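PDB 4EGV: acetyl-CoA acetyltransferase from Mycobacterium smegmatis, which probably acts as an acyltransferase of the thiolase superfamily, although it is a monomer placed in a thiolase-like subfamily of its own. Local coordinates for residues P20-V25 and L275-V280; I68-G73 and G132-V137; P118-T123 and K414-I419. One frame throughout, in Å; residues are numbered along the deposited sequence.

Contact 1. Residues P20-V25 and L275-V280; sequences PVIVGV and LLMMSV
Val21 and Met278 pair backbone to backbone, each giving an N-H to the other's carbonyl. Val21 N lies 2.7 Å from Met278 O, and Met278 N lies 2.9 Å from Val21 O. The two strands run antiparallel, with 145° between their short segments. Pro20 with Ser279 and Ile22 with Met277 form the non-hydrogen-bonded pairs on either side.

The regular pairing breaks at Val23. Val23 N bonds to Leu276 O at 2.8 Å, and Gly24 N makes a weak bond to the same oxygen at 3.3 Å. Two consecutive residues thus face one. Val23 takes a helix-like psi of -27°, which turns both N-H groups to the shared carbonyl. Gly24 O then accepts from Leu276 N.

Leu276 can be followed outward. Leu276 CB rests 3.5 Å from Gly24 O. Leu276 CG stands anti to the backbone N (chi1 -175°), and this brings it alongside the valine at the bulge, 3.9 Å from Val23 CG2. At the tip, Leu276 CD2 meets the same methyl, Val23 CG2, at 4.0 Å. The other branch, CD1, turns to the next strand and packs on Val137 O.

Met277, a selenomethionine, and Ile22 sit on the opposite face, with Val25 and Leu275 further along. There Val25 CG1 touches Leu275 CD2 at 3.8 Å. Helices 117-130 and 383-397 pack on this face. At the far end the Val280 methyl CG2 packs against both methyls of Val21. Ser279 is the N-cap of helix 280-286; its OG caps a backbone N-H there and is also hydrogen-bonded to the hydroxyl of Ser282. The arrangement is a classic beta bulge, set in an antiparallel strand pair inside the mixed sheet of the thiolase fold.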
loop_
_atom_site.group_PDB
_atom_site.type_symbol
_atom_site.label_atom_id
_atom_site.label_comp_id
_atom_site.label_asym_id
_atom_site.label_seq_id
_atom_site.Cartn_x
_atom_site.Cartn_y
_atom_site.Cartn_z
ATOM N N PRO A 20 11.324 21.417 4.212
ATOM C CA PRO A 20 11.490 20.549 3.060
ATOM C C PRO A 20 10.389 20.688 2.016
ATOM O O PRO A 20 9.193 20.744 2.329
ATOM C CB PRO A 20 11.462 19.168 3.675
ATOM C CG PRO A 20 10.582 19.296 4.825
ATOM C CD PRO A 20 10.782 20.668 5.366
ATOM N N VAL A 21 10.812 20.772 0.768
ATOM C CA VAL A 21 9.900 20.762 -0.350
ATOM C C VAL A 21 10.277 19.673 -1.363
ATOM O O VAL A 21 11.467 19.420 -1.623
ATOM C CB VAL A 21 9.796 22.171 -1.019
ATOM C CG1 VAL A 21 8.901 23.055 -0.214
ATOM C CG2 VAL A 21 11.160 22.815 -1.209
ATOM N N ILE A 22 9.262 19.021 -1.919
ATOM C CA ILE A 22 9.481 18.222 -3.127
ATOM C C ILE A 22 9.596 19.117 -4.370
ATOM O O ILE A 22 8.660 19.895 -4.651
ATOM C CB ILE A 22 8.439 17.125 -3.311
ATOM C CG1 ILE A 22 8.561 16.143 -2.167
ATOM C CG2 ILE A 22 8.628 16.418 -4.653
ATOM C CD1 ILE A 22 7.612 14.995 -2.262
ATOM N N VAL A 23 10.759 19.036 -5.047
ATOM C CA VAL A 23 11.046 19.906 -6.197
ATOM C C VAL A 23 11.013 19.258 -7.571
ATOM O O VAL A 23 10.717 19.941 -8.551
ATOM C CB VAL A 23 12.289 20.777 -6.051
ATOM C CG1 VAL A 23 12.146 21.619 -4.833
ATOM C CG2 VAL A 23 13.545 19.947 -6.030
ATOM N N GLY A 24 11.274 17.949 -7.632
ATOM C CA GLY A 24 11.289 17.242 -8.887
ATOM C C GLY A 24 10.744 15.854 -8.731
ATOM O O GLY A 24 11.078 15.160 -7.779
ATOM N N VAL A 25 9.897 15.445 -9.666
ATOM C CA VAL A 25 9.341 14.090 -9.647
ATOM C C VAL A 25 9.600 13.418 -11.005
ATOM O O VAL A 25 9.650 14.072 -12.056
ATOM C CB VAL A 25 7.814 14.064 -9.225
ATOM C CG1 VAL A 25 7.642 14.550 -7.823
ATOM C CG2 VAL A 25 6.936 14.844 -10.141
ATOM N N LEU A 275 11.868 10.797 -6.544
ATOM C CA LEU A 275 11.493 12.076 -5.946
ATOM C C LEU A 275 12.693 12.905 -5.504
ATOM O O LEU A 275 13.559 12.443 -4.817
ATOM C CB LEU A 275 10.538 11.881 -4.744
ATOM C CG LEU A 275 9.360 10.902 -4.880
ATOM C CD1 LEU A 275 8.802 10.488 -3.532
ATOM C CD2 LEU A 275 8.278 11.459 -5.786
ATOM N N LEU A 276 12.715 14.154 -5.892
ATOM C CA LEU A 276 13.751 15.044 -5.476
ATOM C C LEU A 276 13.233 16.037 -4.454
ATOM O O LEU A 276 12.294 16.737 -4.695
ATOM C CB LEU A 276 14.311 15.746 -6.700
ATOM C CG LEU A 276 15.521 16.685 -6.623
ATOM C CD1 LEU A 276 16.829 16.052 -6.026
ATOM C CD2 LEU A 276 15.705 17.266 -8.011
HETATM N N MSE A 277 13.884 16.087 -3.306
HETATM C CA MSE A 277 13.426 16.829 -2.155
HETATM C C MSE A 277 14.560 17.639 -1.581
HETATM O O MSE A 277 15.712 17.232 -1.631
HETATM C CB MSE A 277 12.975 15.841 -1.125
HETATM C CG MSE A 277 12.116 16.416 -0.009
HETATM SE SE MSE A 277 11.564 15.003 1.293
HETATM C CE MSE A 277 11.396 13.529 0.033
HETATM N N MSE A 278 14.225 18.782 -1.008
HETATM C CA MSE A 278 15.215 19.783 -0.613
HETATM C C MSE A 278 14.682 20.676 0.495
HETATM O O MSE A 278 13.489 20.777 0.694
HETATM C CB MSE A 278 15.488 20.714 -1.795
HETATM C CG MSE A 278 16.677 20.465 -2.628
HETATM SE SE MSE A 278 16.659 21.657 -4.215
HETATM C CE MSE A 278 15.007 22.525 -3.798
ATOM N N SER A 279 15.591 21.372 1.168
ATOM C CA SER A 279 15.249 22.504 1.991
ATOM C C SER A 279 14.931 23.647 1.069
ATOM O O SER A 279 15.504 23.780 0.019
ATOM C CB SER A 279 16.391 22.859 2.937
ATOM O OG SER A 279 17.567 23.177 2.250
ATOM N N VAL A 280 13.990 24.468 1.469
ATOM C CA VAL A 280 13.649 25.698 0.774
ATOM C C VAL A 280 14.889 26.602 0.500
ATOM O O VAL A 280 14.983 27.258 -0.532
ATOM C CB VAL A 280 12.457 26.353 1.555
ATOM C CG1 VAL A 280 12.507 27.856 1.667
ATOM C CG2 VAL A 280 11.138 25.829 1.035
#

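Contact 2. Residues I68-G73 and G132-V137; sequences IDTVAG and GENDVV
Asp69 meets the start of strand 136-143 and the loop before it, with both backbone and carboxylate. Among the backbone bonds, Asp69 N donates to Val136 O at 3.0 Å. Thr70 N makes a weak second bond to that oxygen, at 3.4 Å. One step on, Val137 CA makes a CA-H...O contact of 3.3 Å with Thr70 O. Thr70 and Val137 form a parallel bridge here.

The Asp69 carboxylate accepts the side-chain bonds described next. Its CG sits between its own backbone N and carbonyl carbon (chi1 56°), which folds the group over toward the backbone amides of Asp135 and Val136. Val136 N reaches Asp69 OD2 at 3.0 Å, from above the carboxylate plane and 42° out of it. Asp135 N bonds weakly to both oxygens, 3.1 Å from Asp69 OD2 and 3.4 Å from Asp69 OD1. These N-H groups may offset the charge of the Asp69 carboxylate, which has a second carboxylate close by: Asp135 OD2 lies 4.2 Å from Asp69 OD2.

The apolar part is small. Ile68 CG1 touches Val136 CG1 at 3.9 Å, the two side chains crossing at about a right angle.

Strand 70-73 lies between 107-110 and 136-143 in the sheet. Phe125 of helix 117-130 packs on Ala72 and Val137, while Val136 touches Leu276 and Met278 of strand 271-279 and Ser282 of helix 280-286.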
loop_
_atom_site.group_PDB
_atom_site.type_symbol
_atom_site.label_atom_id
_atom_site.label_comp_id
_atom_site.label_asym_id
_atom_site.label_seq_id
_atom_site.Cartn_x
_atom_site.Cartn_y
_atom_site.Cartn_z
ATOM N N ILE A 68 23.359 16.763 -4.314
ATOM C CA ILE A 68 22.721 15.653 -3.599
ATOM C C ILE A 68 23.646 15.012 -2.532
ATOM O O ILE A 68 24.717 14.501 -2.849
ATOM C CB ILE A 68 22.171 14.540 -4.563
ATOM C CG1 ILE A 68 21.071 15.082 -5.453
ATOM C CG2 ILE A 68 21.639 13.348 -3.782
ATOM C CD1 ILE A 68 20.780 14.234 -6.666
ATOM N N ASP A 69 23.196 15.033 -1.284
ATOM C CA ASP A 69 23.946 14.478 -0.198
ATOM C C ASP A 69 23.472 13.077 0.257
ATOM O O ASP A 69 24.243 12.324 0.880
ATOM C CB ASP A 69 24.094 15.486 0.971
ATOM C CG ASP A 69 22.725 16.025 1.534
ATOM O OD1 ASP A 69 21.895 15.273 2.115
ATOM O OD2 ASP A 69 22.498 17.253 1.432
ATOM N N THR A 70 22.220 12.719 -0.059
ATOM C CA THR A 70 21.715 11.386 0.247
ATOM C C THR A 70 20.878 10.835 -0.871
ATOM O O THR A 70 20.057 11.546 -1.422
ATOM C CB THR A 70 20.861 11.370 1.506
ATOM O OG1 THR A 70 21.548 12.090 2.516
ATOM C CG2 THR A 70 20.639 9.939 1.977
ATOM N N VAL A 71 21.124 9.565 -1.190
ATOM C CA VAL A 71 20.251 8.780 -2.036
ATOM C C VAL A 71 19.655 7.620 -1.258
ATOM O O VAL A 71 20.294 6.997 -0.414
ATOM C CB VAL A 71 20.900 8.273 -3.336
ATOM C CG1 VAL A 71 21.340 9.425 -4.156
ATOM C CG2 VAL A 71 22.049 7.362 -3.069
ATOM N N ALA A 72 18.401 7.348 -1.535
ATOM C CA ALA A 72 17.745 6.295 -0.886
ATOM C C ALA A 72 16.983 5.561 -1.975
ATOM O O ALA A 72 16.342 6.169 -2.828
ATOM C CB ALA A 72 16.829 6.848 0.204
ATOM N N GLY A 73 17.099 4.246 -1.974
ATOM C CA GLY A 73 16.349 3.403 -2.883
ATOM C C GLY A 73 15.427 2.424 -2.188
ATOM O O GLY A 73 15.700 1.915 -1.086
ATOM N N GLY A 132 18.822 19.597 11.523
ATOM C CA GLY A 132 20.169 19.777 11.016
ATOM C C GLY A 132 20.773 18.446 10.621
ATOM O O GLY A 132 21.653 17.925 11.307
ATOM N N GLU A 133 20.294 17.886 9.514
ATOM C CA GLU A 133 20.733 16.565 9.085
ATOM C C GLU A 133 21.076 16.480 7.600
ATOM O O GLU A 133 22.198 16.125 7.239
ATOM C CB GLU A 133 19.676 15.514 9.436
ATOM N N ASN A 134 20.111 16.788 6.739
ATOM C CA ASN A 134 20.295 16.586 5.336
ATOM C C ASN A 134 19.805 17.820 4.606
ATOM O O ASN A 134 19.117 18.614 5.198
ATOM C CB ASN A 134 19.558 15.321 4.915
ATOM C CG ASN A 134 20.238 14.073 5.370
ATOM O OD1 ASN A 134 21.121 13.610 4.742
ATOM N ND2 ASN A 134 19.819 13.538 6.476
ATOM N N ASP A 135 20.170 17.987 3.341
ATOM C CA ASP A 135 19.838 19.179 2.562
ATOM C C ASP A 135 19.211 18.901 1.201
ATOM O O ASP A 135 18.279 19.485 0.810
ATOM C CB ASP A 135 21.078 20.042 2.355
ATOM C CG ASP A 135 21.521 20.765 3.593
ATOM O OD1 ASP A 135 20.748 21.483 4.182
ATOM O OD2 ASP A 135 22.655 20.623 3.968
ATOM N N VAL A 136 19.783 18.012 0.464
ATOM C CA VAL A 136 19.231 17.520 -0.799
ATOM C C VAL A 136 19.214 15.992 -0.869
ATOM O O VAL A 136 20.243 15.332 -0.769
ATOM C CB VAL A 136 19.962 18.078 -2.029
ATOM C CG1 VAL A 136 19.233 17.704 -3.315
ATOM C CG2 VAL A 136 20.126 19.561 -1.914
ATOM N N VAL A 137 18.026 15.445 -1.049
ATOM C CA VAL A 137 17.847 14.026 -1.021
ATOM C C VAL A 137 17.161 13.564 -2.294
ATOM O O VAL A 137 16.267 14.201 -2.785
ATOM C CB VAL A 137 17.001 13.621 0.220
ATOM C CG1 VAL A 137 16.693 12.094 0.252
ATOM C CG2 VAL A 137 17.678 14.075 1.505
#

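Contact 3. Residues P118-T123 and K414-I419; sequences PQHLAT and KYSVGI
Helix 117-130 of the thiolase fold lies against the mixed sheet, and here Gln119 and His120 rest on Ser416 and Gly418 of strand 414-421. The axes of the short segments approach to 7.3 Å, their directions 54° apart. No hydrogen bond joins the segments directly.

Gln119 carries most of the contact. With CG anti to the backbone N (chi1 180°), the chain extends from the helix and its CG reaches the carbonyl of Ser416. A bend at chi2 (66°) then turns the flat face of the amide onto the backbone of Gly418. Gln119 CG is 3.7 Å from Ser416 O, and Gln119 CD is 3.4 Å from Gly418 N. Gly418 has no side chain, and the amide oxygen OE1 of Gln119 lies 3.6 Å from its CA. Gln119 NE2 is hydrogen-bonded to the hydroxyl of Tyr420, just beyond the strand segment, and this bond fixes how the amide is turned.

Ser416 OG lies near the plane of the His120 ring, at its edge, 3.9 Å from His120 CD2. This hydroxyl is hydrogen-bonded to Asp301. Within the helix, Gln119 O accepts from Thr123 OG1 at 3.0 Å and also from Thr123 N, on opposite faces of its plane.

Strands 294-303 and 402-409 flank 414-421. Helix 117-130 touches both, through Thr123 on His299 and Gln119 on Val405, while helix 317-330 packs on Val417 and Ile419.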
loop_
_atom_site.group_PDB
_atom_site.type_symbol
_atom_site.label_atom_id
_atom_site.label_comp_id
_atom_site.label_asym_id
_atom_site.label_seq_id
_atom_site.Cartn_x
_atom_site.Cartn_y
_atom_site.Cartn_z
ATOM N N PRO A 118 7.905 4.019 0.074
ATOM C CA PRO A 118 8.114 5.314 -0.603
ATOM C C PRO A 118 7.652 6.484 0.262
ATOM O O PRO A 118 8.327 7.513 0.345
ATOM C CB PRO A 118 7.209 5.208 -1.823
ATOM C CG PRO A 118 6.980 3.811 -1.988
ATOM C CD PRO A 118 6.999 3.165 -0.699
ATOM N N GLN A 119 6.506 6.311 0.906
ATOM C CA GLN A 119 5.932 7.383 1.692
ATOM C C GLN A 119 6.577 7.498 3.079
ATOM O O GLN A 119 6.797 8.604 3.556
ATOM C CB GLN A 119 4.389 7.304 1.708
ATOM C CG GLN A 119 3.734 8.337 2.480
ATOM C CD GLN A 119 3.912 9.648 1.905
ATOM O OE1 GLN A 119 4.647 10.453 2.436
ATOM N NE2 GLN A 119 3.247 9.910 0.813
ATOM N N HIS A 120 6.921 6.362 3.687
ATOM C CA HIS A 120 7.755 6.344 4.898
ATOM C C HIS A 120 9.089 7.111 4.692
ATOM O O HIS A 120 9.522 7.898 5.539
ATOM C CB HIS A 120 7.979 4.899 5.369
ATOM C CG HIS A 120 8.468 4.764 6.785
ATOM N ND1 HIS A 120 9.800 4.905 7.148
ATOM C CD2 HIS A 120 7.808 4.429 7.920
ATOM C CE1 HIS A 120 9.927 4.697 8.450
ATOM N NE2 HIS A 120 8.732 4.417 8.944
ATOM N N LEU A 121 9.700 6.890 3.539
ATOM C CA LEU A 121 10.955 7.486 3.163
ATOM C C LEU A 121 10.875 8.979 2.957
ATOM O O LEU A 121 11.738 9.725 3.447
ATOM C CB LEU A 121 11.413 6.843 1.857
ATOM C CG LEU A 121 12.794 6.211 1.696
ATOM C CD1 LEU A 121 13.446 5.779 2.999
ATOM C CD2 LEU A 121 12.584 5.037 0.757
ATOM N N ALA A 122 9.853 9.411 2.209
ATOM C CA ALA A 122 9.611 10.829 2.036
ATOM C C ALA A 122 9.354 11.520 3.376
ATOM O O ALA A 122 9.874 12.566 3.616
ATOM C CB ALA A 122 8.483 11.070 1.076
ATOM N N THR A 123 8.565 10.924 4.259
ATOM C CA THR A 123 8.377 11.473 5.585
ATOM C C THR A 123 9.680 11.528 6.427
ATOM O O THR A 123 9.986 12.551 7.034
ATOM C CB THR A 123 7.261 10.734 6.328
ATOM O OG1 THR A 123 6.060 10.779 5.549
ATOM C CG2 THR A 123 7.034 11.303 7.744
ATOM N N LYS A 414 1.322 -2.228 7.688
ATOM C CA LYS A 414 1.968 -0.937 7.726
ATOM C C LYS A 414 1.237 0.059 6.826
ATOM O O LYS A 414 0.829 -0.266 5.712
ATOM C CB LYS A 414 3.424 -1.067 7.279
ATOM C CG LYS A 414 4.394 -1.337 8.373
ATOM C CD LYS A 414 5.690 -1.801 7.768
ATOM C CE LYS A 414 6.753 -2.127 8.827
ATOM N NZ LYS A 414 8.149 -1.991 8.265
ATOM N N TYR A 415 1.085 1.277 7.336
ATOM C CA TYR A 415 0.475 2.353 6.593
ATOM C C TYR A 415 1.140 3.712 6.836
ATOM O O TYR A 415 1.411 4.111 7.952
ATOM C CB TYR A 415 -0.995 2.398 6.904
ATOM C CG TYR A 415 -1.804 2.812 5.739
ATOM C CD1 TYR A 415 -2.188 1.873 4.783
ATOM C CD2 TYR A 415 -2.230 4.141 5.605
ATOM C CE1 TYR A 415 -2.993 2.227 3.684
ATOM C CE2 TYR A 415 -3.032 4.519 4.519
ATOM C CZ TYR A 415 -3.413 3.547 3.550
ATOM O OH TYR A 415 -4.194 3.912 2.478
ATOM N N SER A 416 1.417 4.408 5.745
ATOM C CA SER A 416 2.134 5.670 5.742
ATOM C C SER A 416 1.386 6.609 4.877
ATOM O O SER A 416 0.994 6.296 3.775
ATOM C CB SER A 416 3.552 5.513 5.213
ATOM O OG SER A 416 4.385 4.956 6.183
ATOM N N VAL A 417 1.170 7.783 5.414
ATOM C CA VAL A 417 0.347 8.771 4.760
ATOM C C VAL A 417 1.150 10.041 4.575
ATOM O O VAL A 417 1.904 10.418 5.417
ATOM C CB VAL A 417 -1.011 9.038 5.536
ATOM C CG1 VAL A 417 -1.882 9.984 4.754
ATOM C CG2 VAL A 417 -1.742 7.752 5.815
ATOM N N GLY A 418 1.009 10.647 3.416
ATOM C CA GLY A 418 1.496 11.973 3.160
ATOM C C GLY A 418 0.409 12.847 2.550
ATOM O O GLY A 418 -0.402 12.406 1.743
ATOM N N ILE A 419 0.374 14.105 2.965
ATOM C CA ILE A 419 -0.524 15.080 2.403
ATOM C C ILE A 419 0.344 16.171 1.848
ATOM O O ILE A 419 1.205 16.661 2.520
ATOM C CB ILE A 419 -1.533 15.632 3.438
ATOM C CG1 ILE A 419 -2.352 14.476 4.040
ATOM C CG2 ILE A 419 -2.408 16.683 2.788
ATOM C CD1 ILE A 419 -3.430 14.853 5.001
#

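In the fold
All three contacts involve one mixed sheet. Contacts 1 and 2 lie about 10 Å apart between centres and meet where strand 271-279 runs beside 136-143, with Met277 O probably hydrogen-bonded to Val137 N. The centre of contact 3 lies about 15 Å from that of contact 1 and about 17 Å from that of contact 2. Helix 117-130 connects strands 107-110 and 136-143, and its Ala122 packs on Met277. Along the chain, contact 2 is nested within contact 1, and contact 3 crosses both. Strands 107-110, 70-73, 136-143, 271-279 and 20-29 follow the 3-2-4-5-1 order of a thiolase half. Contact 3 joins helix 117-130 of this half to strand 414-421 of the later part of the chain.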